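Local atomic coordinates of cytolethal distending toxin protein B (Haemophilus ducreyi, PDB entry 1SR4), a protein that probably acts as the DNase I-like nuclease subunit of a three-part bacterial genotoxin that damages host-cell DNA. Residues G63-W71 / V82-D90; E197-T208 / Q230-L239. One frame throughout, in Å; residues are numbered along the deposited sequence.

Overall arrangement
Two sheets face each other in this DNase I-like chain, and the two contacts belong to opposite sides of its centre. Coming from the N terminus, contact 1 is met first: the chain runs out along 63-71, turns within the ten residues between the segments and returns along 82-90, closing a beta hairpin near one end of the eight-stranded sheet. Contact 2 closes later, bringing 230-239 back beside 197-208 after strand 216-221. The loops follow in series, neither nested nor crossed. Contact 2 joins one outermost strand of each sheet, 200-202 and 235-239. The centres of contact 1 and contact 2 are about 27 Å apart. The nearest atoms of contact 1 and contact 2 are about 19 Å apart.

Contact 1 of 2, residues G63-W71 / V82-D90; sequences GTPIEEYTW and VYIYYSRLD
The antiparallel beta hairpin of strands 67-72 and 81-87 brings E68 against Y85 at a non-hydrogen-bonded pair. The two side chains run alongside each other, carboxylate and ring planes turned 56° apart, and Y85 OH donates to E68 OE2 at 2.7 Å, the carboxylate oxygen accepting on its anti lone pair, away from OE1. CG of E68 stands anti to the backbone N (chi1 -178°) and the chain stays extended, which carries the carboxylate to the tyrosine hydroxyl while E68 CG passes 3.5 Å from Y85 CE1. A glutamate suits this buried place because R57 forms a salt bridge to the same OE2, probably favouring its charged form.

Within the eight-stranded sheet of this DNase I-like fold, strand 81-87 also pairs with 98-102. The Y69 and I84 backbones bond both ways, Y69 N to I84 O at 2.8 Å. On the face carrying E67, Y69 and W71, Y69 CE2 meets Y86 CD2 obliquely at 4.0 Å, and the hydroxyl of Y86 bonds to G46 O. W71 lays CB 3.8 Å from I84 CD1, its broad indole also packing on helix 20-31. At the end of strand 81-87, S87 OG donates to P65 O at 3.0 Å, just ahead of strand 67-72, and T64 CG2 touches L89 CD2.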
loop_
_atom_site.group_PDB
_atom_site.type_symbol
_atom_site.label_atom_id
_atom_site.label_comp_id
_atom_site.label_asym_id
_atom_site.label_seq_id
_atom_site.Cartn_x
_atom_site.Cartn_y
_atom_site.Cartn_z
ATOM N N GLY B 63 -30.238 -4.049 10.714
ATOM C CA GLY B 63 -29.469 -4.449 11.882
ATOM C C GLY B 63 -27.958 -4.334 11.751
ATOM O O GLY B 63 -27.257 -4.181 12.759
ATOM N N THR B 64 -27.445 -4.423 10.526
ATOM C CA THR B 64 -26.006 -4.322 10.312
ATOM C C THR B 64 -25.600 -2.857 10.260
ATOM O O THR B 64 -26.133 -2.079 9.477
ATOM C CB THR B 64 -25.558 -5.003 9.002
ATOM O OG1 THR B 64 -25.888 -6.391 9.048
ATOM C CG2 THR B 64 -24.055 -4.875 8.830
ATOM N N PRO B 65 -24.643 -2.467 11.107
ATOM C CA PRO B 65 -24.156 -1.090 11.169
ATOM C C PRO B 65 -23.442 -0.633 9.888
ATOM O O PRO B 65 -22.741 -1.406 9.232
ATOM C CB PRO B 65 -23.223 -1.118 12.378
ATOM C CG PRO B 65 -22.666 -2.518 12.334
ATOM C CD PRO B 65 -23.903 -3.337 12.039
ATOM N N ILE B 66 -23.647 0.625 9.532
ATOM C CA ILE B 66 -23.007 1.198 8.359
ATOM C C ILE B 66 -23.091 2.705 8.554
ATOM O O ILE B 66 -24.174 3.254 8.742
ATOM C CB ILE B 66 -23.709 0.732 7.051
ATOM C CG1 ILE B 66 -22.794 0.970 5.847
ATOM C CG2 ILE B 66 -25.051 1.425 6.882
ATOM C CD1 ILE B 66 -22.477 2.411 5.570
ATOM N N GLU B 67 -21.942 3.371 8.544
ATOM C CA GLU B 67 -21.912 4.809 8.767
ATOM C C GLU B 67 -21.029 5.503 7.745
ATOM O O GLU B 67 -20.116 4.894 7.184
ATOM C CB GLU B 67 -21.377 5.107 10.170
ATOM C CG GLU B 67 -22.183 4.505 11.299
ATOM C CD GLU B 67 -21.441 4.573 12.623
ATOM O OE1 GLU B 67 -20.295 4.077 12.701
ATOM O OE2 GLU B 67 -22.000 5.123 13.591
ATOM N N GLU B 68 -21.300 6.779 7.512
ATOM C CA GLU B 68 -20.517 7.561 6.565
ATOM C C GLU B 68 -19.592 8.537 7.299
ATOM O O GLU B 68 -20.009 9.196 8.257
ATOM C CB GLU B 68 -21.449 8.339 5.643
ATOM C CG GLU B 68 -20.740 9.162 4.571
ATOM C CD GLU B 68 -21.709 10.083 3.842
ATOM O OE1 GLU B 68 -22.235 11.005 4.487
ATOM O OE2 GLU B 68 -21.957 9.888 2.636
ATOM N N TYR B 69 -18.337 8.619 6.849
ATOM C CA TYR B 69 -17.342 9.526 7.419
ATOM C C TYR B 69 -16.625 10.233 6.274
ATOM O O TYR B 69 -16.698 9.798 5.125
ATOM C CB TYR B 69 -16.260 8.751 8.192
ATOM C CG TYR B 69 -16.708 8.114 9.481
ATOM C CD1 TYR B 69 -16.345 8.660 10.718
ATOM C CD2 TYR B 69 -17.492 6.967 9.467
ATOM C CE1 TYR B 69 -16.762 8.061 11.918
ATOM C CE2 TYR B 69 -17.912 6.365 10.649
ATOM C CZ TYR B 69 -17.547 6.914 11.870
ATOM O OH TYR B 69 -17.994 6.325 13.031
ATOM N N THR B 70 -15.946 11.330 6.600
ATOM C CA THR B 70 -15.100 12.008 5.631
ATOM C C THR B 70 -13.714 11.970 6.288
ATOM O O THR B 70 -13.580 11.950 7.524
ATOM C CB THR B 70 -15.499 13.486 5.339
ATOM O OG1 THR B 70 -15.481 14.251 6.547
ATOM C CG2 THR B 70 -16.881 13.551 4.671
ATOM N N TRP B 71 -12.683 11.936 5.460
ATOM C CA TRP B 71 -11.322 11.864 5.956
ATOM C C TRP B 71 -10.473 12.703 5.024
ATOM O O TRP B 71 -10.539 12.535 3.810
ATOM C CB TRP B 71 -10.874 10.401 5.951
ATOM C CG TRP B 71 -9.461 10.167 6.377
ATOM C CD1 TRP B 71 -8.774 10.817 7.356
ATOM C CD2 TRP B 71 -8.583 9.154 5.874
ATOM N NE1 TRP B 71 -7.520 10.274 7.501
ATOM C CE2 TRP B 71 -7.377 9.248 6.602
ATOM C CE3 TRP B 71 -8.704 8.172 4.883
ATOM C CZ2 TRP B 71 -6.292 8.396 6.369
ATOM C CZ3 TRP B 71 -7.626 7.320 4.649
ATOM C CH2 TRP B 71 -6.434 7.441 5.392
ATOM N N VAL B 82 -11.945 12.212 1.043
ATOM C CA VAL B 82 -12.550 10.962 0.610
ATOM C C VAL B 82 -13.634 10.626 1.622
ATOM O O VAL B 82 -13.599 11.096 2.768
ATOM C CB VAL B 82 -11.562 9.764 0.555
ATOM C CG1 VAL B 82 -10.549 9.977 -0.586
ATOM C CG2 VAL B 82 -10.873 9.572 1.905
ATOM N N TYR B 83 -14.609 9.837 1.190
ATOM C CA TYR B 83 -15.667 9.391 2.076
ATOM C C TYR B 83 -15.268 7.992 2.532
ATOM O O TYR B 83 -14.574 7.274 1.805
ATOM C CB TYR B 83 -16.992 9.276 1.314
ATOM C CG TYR B 83 -17.624 10.589 0.957
ATOM C CD1 TYR B 83 -18.436 11.270 1.872
ATOM C CD2 TYR B 83 -17.417 11.158 -0.300
ATOM C CE1 TYR B 83 -19.027 12.485 1.537
ATOM C CE2 TYR B 83 -18.001 12.380 -0.645
ATOM C CZ TYR B 83 -18.798 13.036 0.271
ATOM O OH TYR B 83 -19.340 14.256 -0.068
ATOM N N ILE B 84 -15.679 7.608 3.733
ATOM C CA ILE B 84 -15.427 6.245 4.183
ATOM C C ILE B 84 -16.754 5.681 4.675
ATOM O O ILE B 84 -17.401 6.296 5.520
ATOM C CB ILE B 84 -14.440 6.122 5.380
ATOM C CG1 ILE B 84 -13.084 6.773 5.055
ATOM C CG2 ILE B 84 -14.232 4.613 5.695
ATOM C CD1 ILE B 84 -12.077 6.771 6.245
ATOM N N TYR B 85 -17.159 4.525 4.143
ATOM C CA TYR B 85 -18.394 3.853 4.578
ATOM C C TYR B 85 -17.871 2.712 5.448
ATOM O O TYR B 85 -17.150 1.827 4.988
ATOM C CB TYR B 85 -19.178 3.385 3.367
ATOM C CG TYR B 85 -19.677 4.580 2.598
ATOM C CD1 TYR B 85 -20.820 5.270 3.021
ATOM C CD2 TYR B 85 -18.931 5.116 1.544
ATOM C CE1 TYR B 85 -21.200 6.473 2.422
ATOM C CE2 TYR B 85 -19.307 6.320 0.935
ATOM C CZ TYR B 85 -20.442 6.997 1.387
ATOM O OH TYR B 85 -20.786 8.230 0.840
ATOM N N TYR B 86 -18.229 2.775 6.720
ATOM C CA TYR B 86 -17.708 1.871 7.741
ATOM C C TYR B 86 -18.753 0.970 8.399
ATOM O O TYR B 86 -19.779 1.442 8.888
ATOM C CB TYR B 86 -17.026 2.777 8.772
ATOM C CG TYR B 86 -16.401 2.148 9.996
ATOM C CD1 TYR B 86 -15.385 1.196 9.883
ATOM C CD2 TYR B 86 -16.728 2.617 11.272
ATOM C CE1 TYR B 86 -14.697 0.733 11.010
ATOM C CE2 TYR B 86 -16.044 2.160 12.413
ATOM C CZ TYR B 86 -15.027 1.220 12.270
ATOM O OH TYR B 86 -14.334 0.789 13.386
ATOM N N SER B 87 -18.480 -0.325 8.407
ATOM C CA SER B 87 -19.375 -1.288 9.023
ATOM C C SER B 87 -18.599 -1.910 10.179
ATOM O O SER B 87 -17.745 -2.769 9.976
ATOM C CB SER B 87 -19.781 -2.349 8.007
ATOM O OG SER B 87 -20.533 -3.365 8.642
ATOM N N ARG B 88 -18.882 -1.455 11.393
ATOM C CA ARG B 88 -18.172 -1.948 12.562
ATOM C C ARG B 88 -18.824 -3.234 13.077
ATOM O O ARG B 88 -19.526 -3.232 14.087
ATOM C CB ARG B 88 -18.167 -0.865 13.640
ATOM C CG ARG B 88 -17.302 -1.164 14.843
ATOM C CD ARG B 88 -17.434 -0.056 15.891
ATOM N NE ARG B 88 -16.724 -0.417 17.116
ATOM C CZ ARG B 88 -17.214 -1.211 18.068
ATOM N NH1 ARG B 88 -18.433 -1.724 17.956
ATOM N NH2 ARG B 88 -16.469 -1.512 19.126
ATOM N N LEU B 89 -18.585 -4.323 12.358
ATOM C CA LEU B 89 -19.136 -5.632 12.693
ATOM C C LEU B 89 -18.583 -6.263 13.968
ATOM O O LEU B 89 -19.323 -6.914 14.718
ATOM C CB LEU B 89 -18.889 -6.599 11.529
ATOM C CG LEU B 89 -19.449 -6.171 10.169
ATOM C CD1 LEU B 89 -18.944 -7.109 9.076
ATOM C CD2 LEU B 89 -20.963 -6.167 10.223
ATOM N N ASP B 90 -17.284 -6.078 14.204
ATOM C CA ASP B 90 -16.601 -6.670 15.354
ATOM C C ASP B 90 -16.815 -5.907 16.671
ATOM O O ASP B 90 -15.928 -5.198 17.142
ATOM C CB ASP B 90 -15.100 -6.769 15.039
ATOM C CG ASP B 90 -14.348 -7.670 15.996
ATOM O OD1 ASP B 90 -14.958 -8.142 16.973
ATOM O OD2 ASP B 90 -13.140 -7.911 15.758
HETATM O O HOH W 1 -20.384 0.873 11.563
#

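Contact 2 of 2, residues E197-T208 / Q230-L239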
loop_
_atom_site.group_PDB
_atom_site.type_symbol
_atom_site.label_atom_id
_atom_site.label_comp_id
_atom_site.label_asym_id
_atom_site.label_seq_id
_atom_site.Cartn_x
_atom_site.Cartn_y
_atom_site.Cartn_z
ATOM N N GLU B 197 -22.992 -17.839 -15.101
ATOM C CA GLU B 197 -22.986 -17.328 -16.465
ATOM C C GLU B 197 -23.089 -15.804 -16.548
ATOM O O GLU B 197 -22.776 -15.205 -17.570
ATOM C CB GLU B 197 -24.110 -17.993 -17.269
ATOM C CG GLU B 197 -23.988 -19.522 -17.295
ATOM C CD GLU B 197 -24.969 -20.190 -18.248
ATOM O OE1 GLU B 197 -25.949 -19.523 -18.658
ATOM O OE2 GLU B 197 -24.755 -21.385 -18.571
ATOM N N ASN B 198 -23.508 -15.166 -15.467
ATOM C CA ASN B 198 -23.625 -13.712 -15.491
ATOM C C ASN B 198 -22.499 -13.007 -14.745
ATOM O O ASN B 198 -22.560 -11.800 -14.530
ATOM C CB ASN B 198 -24.976 -13.297 -14.917
ATOM C CG ASN B 198 -26.110 -13.532 -15.890
ATOM O OD1 ASN B 198 -26.174 -12.897 -16.940
ATOM N ND2 ASN B 198 -27.010 -14.445 -15.551
ATOM N N THR B 199 -21.470 -13.752 -14.357
ATOM C CA THR B 199 -20.349 -13.150 -13.630
ATOM C C THR B 199 -19.002 -13.587 -14.159
ATOM O O THR B 199 -18.892 -14.573 -14.883
ATOM C CB THR B 199 -20.360 -13.529 -12.138
ATOM O OG1 THR B 199 -20.295 -14.958 -12.022
ATOM C CG2 THR B 199 -21.610 -12.999 -11.456
ATOM N N ILE B 200 -17.968 -12.849 -13.777
ATOM C CA ILE B 200 -16.629 -13.195 -14.198
ATOM C C ILE B 200 -15.683 -12.872 -13.047
ATOM O O ILE B 200 -15.749 -11.789 -12.467
ATOM C CB ILE B 200 -16.250 -12.426 -15.504
ATOM C CG1 ILE B 200 -14.968 -13.003 -16.115
ATOM C CG2 ILE B 200 -16.187 -10.929 -15.235
ATOM C CD1 ILE B 200 -13.730 -12.527 -15.509
ATOM N N ILE B 201 -14.836 -13.841 -12.704
ATOM C CA ILE B 201 -13.861 -13.670 -11.632
ATOM C C ILE B 201 -12.625 -12.995 -12.229
ATOM O O ILE B 201 -12.095 -13.464 -13.234
ATOM C CB ILE B 201 -13.402 -15.028 -11.045
ATOM C CG1 ILE B 201 -14.573 -15.781 -10.393
ATOM C CG2 ILE B 201 -12.288 -14.798 -10.021
ATOM C CD1 ILE B 201 -15.093 -15.138 -9.185
ATOM N N ILE B 202 -12.182 -11.894 -11.621
ATOM C CA ILE B 202 -10.987 -11.188 -12.083
ATOM C C ILE B 202 -9.989 -11.255 -10.931
ATOM O O ILE B 202 -10.231 -10.681 -9.855
ATOM C CB ILE B 202 -11.275 -9.690 -12.433
ATOM C CG1 ILE B 202 -12.189 -9.585 -13.664
ATOM C CG2 ILE B 202 -9.984 -8.988 -12.822
ATOM C CD1 ILE B 202 -13.632 -9.813 -13.374
ATOM N N ALA B 203 -8.867 -11.937 -11.161
ATOM C CA ALA B 203 -7.860 -12.120 -10.114
ATOM C C ALA B 203 -6.407 -12.145 -10.582
ATOM O O ALA B 203 -6.118 -12.489 -11.717
ATOM C CB ALA B 203 -8.160 -13.427 -9.351
ATOM N N PRO B 204 -5.471 -11.776 -9.699
ATOM C CA PRO B 204 -4.054 -11.801 -10.100
ATOM C C PRO B 204 -3.653 -13.266 -10.213
ATOM O O PRO B 204 -4.395 -14.141 -9.783
ATOM C CB PRO B 204 -3.316 -11.182 -8.911
ATOM C CG PRO B 204 -4.400 -10.574 -8.027
ATOM C CD PRO B 204 -5.634 -11.394 -8.283
ATOM N N THR B 205 -2.487 -13.527 -10.793
ATOM C CA THR B 205 -1.952 -14.886 -10.865
ATOM C C THR B 205 -0.744 -14.886 -9.921
ATOM O O THR B 205 -0.039 -15.886 -9.794
ATOM C CB THR B 205 -1.459 -15.276 -12.278
ATOM O OG1 THR B 205 -0.514 -14.304 -12.733
ATOM C CG2 THR B 205 -2.632 -15.379 -13.253
ATOM N N GLU B 206 -0.485 -13.737 -9.297
ATOM C CA GLU B 206 0.596 -13.623 -8.328
ATOM C C GLU B 206 -0.035 -13.692 -6.935
ATOM O O GLU B 206 -1.169 -13.293 -6.744
ATOM C CB GLU B 206 1.321 -12.285 -8.448
ATOM C CG GLU B 206 2.100 -12.067 -9.731
ATOM C CD GLU B 206 2.985 -10.846 -9.625
ATOM O OE1 GLU B 206 2.538 -9.734 -9.980
ATOM O OE2 GLU B 206 4.133 -10.997 -9.152
ATOM N N PRO B 207 0.710 -14.191 -5.947
ATOM C CA PRO B 207 0.217 -14.305 -4.569
ATOM C C PRO B 207 -0.305 -12.957 -4.027
ATOM O O PRO B 207 0.223 -11.896 -4.381
ATOM C CB PRO B 207 1.456 -14.781 -3.806
ATOM C CG PRO B 207 2.195 -15.610 -4.838
ATOM C CD PRO B 207 2.062 -14.767 -6.092
ATOM N N THR B 208 -1.363 -12.990 -3.216
ATOM C CA THR B 208 -1.882 -11.745 -2.614
ATOM C C THR B 208 -1.743 -11.833 -1.098
ATOM O O THR B 208 -2.207 -10.953 -0.373
ATOM C CB THR B 208 -3.379 -11.477 -2.917
ATOM O OG1 THR B 208 -4.193 -12.430 -2.218
ATOM C CG2 THR B 208 -3.656 -11.571 -4.415
ATOM N N GLN B 230 -19.384 -12.427 -20.189
ATOM C CA GLN B 230 -18.700 -11.557 -19.226
ATOM C C GLN B 230 -17.169 -11.548 -19.390
ATOM O O GLN B 230 -16.496 -10.576 -19.027
ATOM C CB GLN B 230 -19.078 -11.982 -17.812
ATOM C CG GLN B 230 -20.576 -11.855 -17.503
ATOM C CD GLN B 230 -21.010 -10.416 -17.362
ATOM O OE1 GLN B 230 -20.329 -9.619 -16.727
ATOM N NE2 GLN B 230 -22.142 -10.072 -17.955
ATOM N N ALA B 231 -16.616 -12.615 -19.960
ATOM C CA ALA B 231 -15.173 -12.682 -20.149
ATOM C C ALA B 231 -14.684 -11.610 -21.134
ATOM O O ALA B 231 -13.487 -11.459 -21.345
ATOM C CB ALA B 231 -14.765 -14.074 -20.618
ATOM N N ARG B 232 -15.607 -10.866 -21.738
ATOM C CA ARG B 232 -15.210 -9.792 -22.645
ATOM C C ARG B 232 -14.801 -8.552 -21.829
ATOM O O ARG B 232 -14.341 -7.557 -22.386
ATOM C CB ARG B 232 -16.358 -9.415 -23.589
ATOM C CG ARG B 232 -16.626 -10.405 -24.736
ATOM C CD ARG B 232 -17.804 -9.897 -25.572
ATOM N NE ARG B 232 -18.169 -10.773 -26.685
ATOM C CZ ARG B 232 -17.417 -10.993 -27.765
ATOM N NH1 ARG B 232 -17.855 -11.811 -28.721
ATOM N NH2 ARG B 232 -16.232 -10.402 -27.897
ATOM N N GLU B 233 -14.967 -8.611 -20.510
ATOM C CA GLU B 233 -14.617 -7.474 -19.654
ATOM C C GLU B 233 -13.156 -7.014 -19.818
ATOM O O GLU B 233 -12.234 -7.818 -19.771
ATOM C CB GLU B 233 -14.865 -7.829 -18.185
ATOM C CG GLU B 233 -14.842 -6.616 -17.248
ATOM C CD GLU B 233 -15.918 -5.599 -17.590
ATOM O OE1 GLU B 233 -17.075 -6.017 -17.790
ATOM O OE2 GLU B 233 -15.616 -4.385 -17.654
ATOM N N ARG B 234 -12.946 -5.715 -19.989
ATOM C CA ARG B 234 -11.593 -5.201 -20.147
ATOM C C ARG B 234 -11.039 -4.657 -18.832
ATOM O O ARG B 234 -10.453 -3.580 -18.786
ATOM C CB ARG B 234 -11.558 -4.112 -21.226
ATOM C CG ARG B 234 -11.996 -4.619 -22.596
ATOM C CD ARG B 234 -11.156 -5.813 -23.009
ATOM N NE ARG B 234 -9.745 -5.446 -23.133
ATOM C CZ ARG B 234 -9.225 -4.831 -24.191
ATOM N NH1 ARG B 234 -10.000 -4.521 -25.228
ATOM N NH2 ARG B 234 -7.939 -4.500 -24.205
ATOM N N ILE B 235 -11.255 -5.407 -17.757
ATOM C CA ILE B 235 -10.752 -5.015 -16.444
ATOM C C ILE B 235 -9.770 -6.091 -16.003
ATOM O O ILE B 235 -10.097 -7.269 -16.017
ATOM C CB ILE B 235 -11.893 -4.894 -15.422
ATOM C CG1 ILE B 235 -12.847 -3.774 -15.854
ATOM C CG2 ILE B 235 -11.321 -4.621 -14.019
ATOM C CD1 ILE B 235 -14.025 -3.522 -14.878
ATOM N N GLY B 236 -8.550 -5.692 -15.645
ATOM C CA GLY B 236 -7.566 -6.668 -15.213
ATOM C C GLY B 236 -7.187 -6.491 -13.749
ATOM O O GLY B 236 -7.173 -5.359 -13.237
ATOM N N ALA B 237 -6.877 -7.596 -13.070
ATOM C CA ALA B 237 -6.472 -7.536 -11.663
ATOM C C ALA B 237 -4.951 -7.524 -11.602
ATOM O O ALA B 237 -4.290 -8.127 -12.438
ATOM C CB ALA B 237 -7.008 -8.740 -10.902
ATOM N N SER B 238 -4.391 -6.849 -10.606
ATOM C CA SER B 238 -2.941 -6.793 -10.477
ATOM C C SER B 238 -2.582 -6.402 -9.053
ATOM O O SER B 238 -3.339 -5.670 -8.419
ATOM C CB SER B 238 -2.396 -5.732 -11.443
ATOM O OG SER B 238 -0.999 -5.577 -11.313
ATOM N N LEU B 239 -1.478 -6.921 -8.514
ATOM C CA LEU B 239 -1.071 -6.465 -7.183
ATOM C C LEU B 239 -0.859 -4.968 -7.443
ATOM O O LEU B 239 -0.295 -4.596 -8.475
ATOM C CB LEU B 239 0.247 -7.126 -6.745
ATOM C CG LEU B 239 0.202 -8.657 -6.602
ATOM C CD1 LEU B 239 1.530 -9.183 -6.078
ATOM C CD2 LEU B 239 -0.941 -9.036 -5.645
HETATM O O HOH W 2 -20.126 -15.153 -18.617
HETATM O O HOH W 3 -4.739 -10.903 -13.914
HETATM O O HOH W 4 -0.183 -9.127 -10.161
#
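I202 and A237 meet where the edge strands of the two sheets of the DNase I-like sandwich come together, 200-202 from one and 235-239 from the other. The axes of the two strand segments come no closer than 7.8 Å and are inclined at 32°, so side chains and water, rather than direct backbone pairing, join them. With CG2 anti to its backbone N, I202 directs that methyl at the other strand, 3.4 Å from A237 N and close to A237 CB. Alanine suits this position: its short CB nestles 3.5 Å from A203 C and beside the ring of P204, a tight fit for so small a side chain.

At one end I200 and Q230 lie across one another, CB to CB at 3.7 Å. The Q230 chain bends at chi2 (-72°), laying CG and CD along the N198 carbonyl, and its amide OE1 accepts from D222 N. Glutamine suits the place because its CB packs on the isoleucine, its CG on the N198 carbonyl, and its amide still reaches the D222 backbone.

At the other end L239 reaches between E206 and T208, its CD1 3.9 Å from E206 CB and its CD2 equally far from T208 CG2. The branched leucine tip can touch both, while P146 of subunit A packs on it from another chain. Water 4 donates to E206 OE1 and accepts from L239 N. L239 CD2 lies 3.3 Å from P207 O, a buried carbonyl oxygen with no hydrogen-bonding partner in the model.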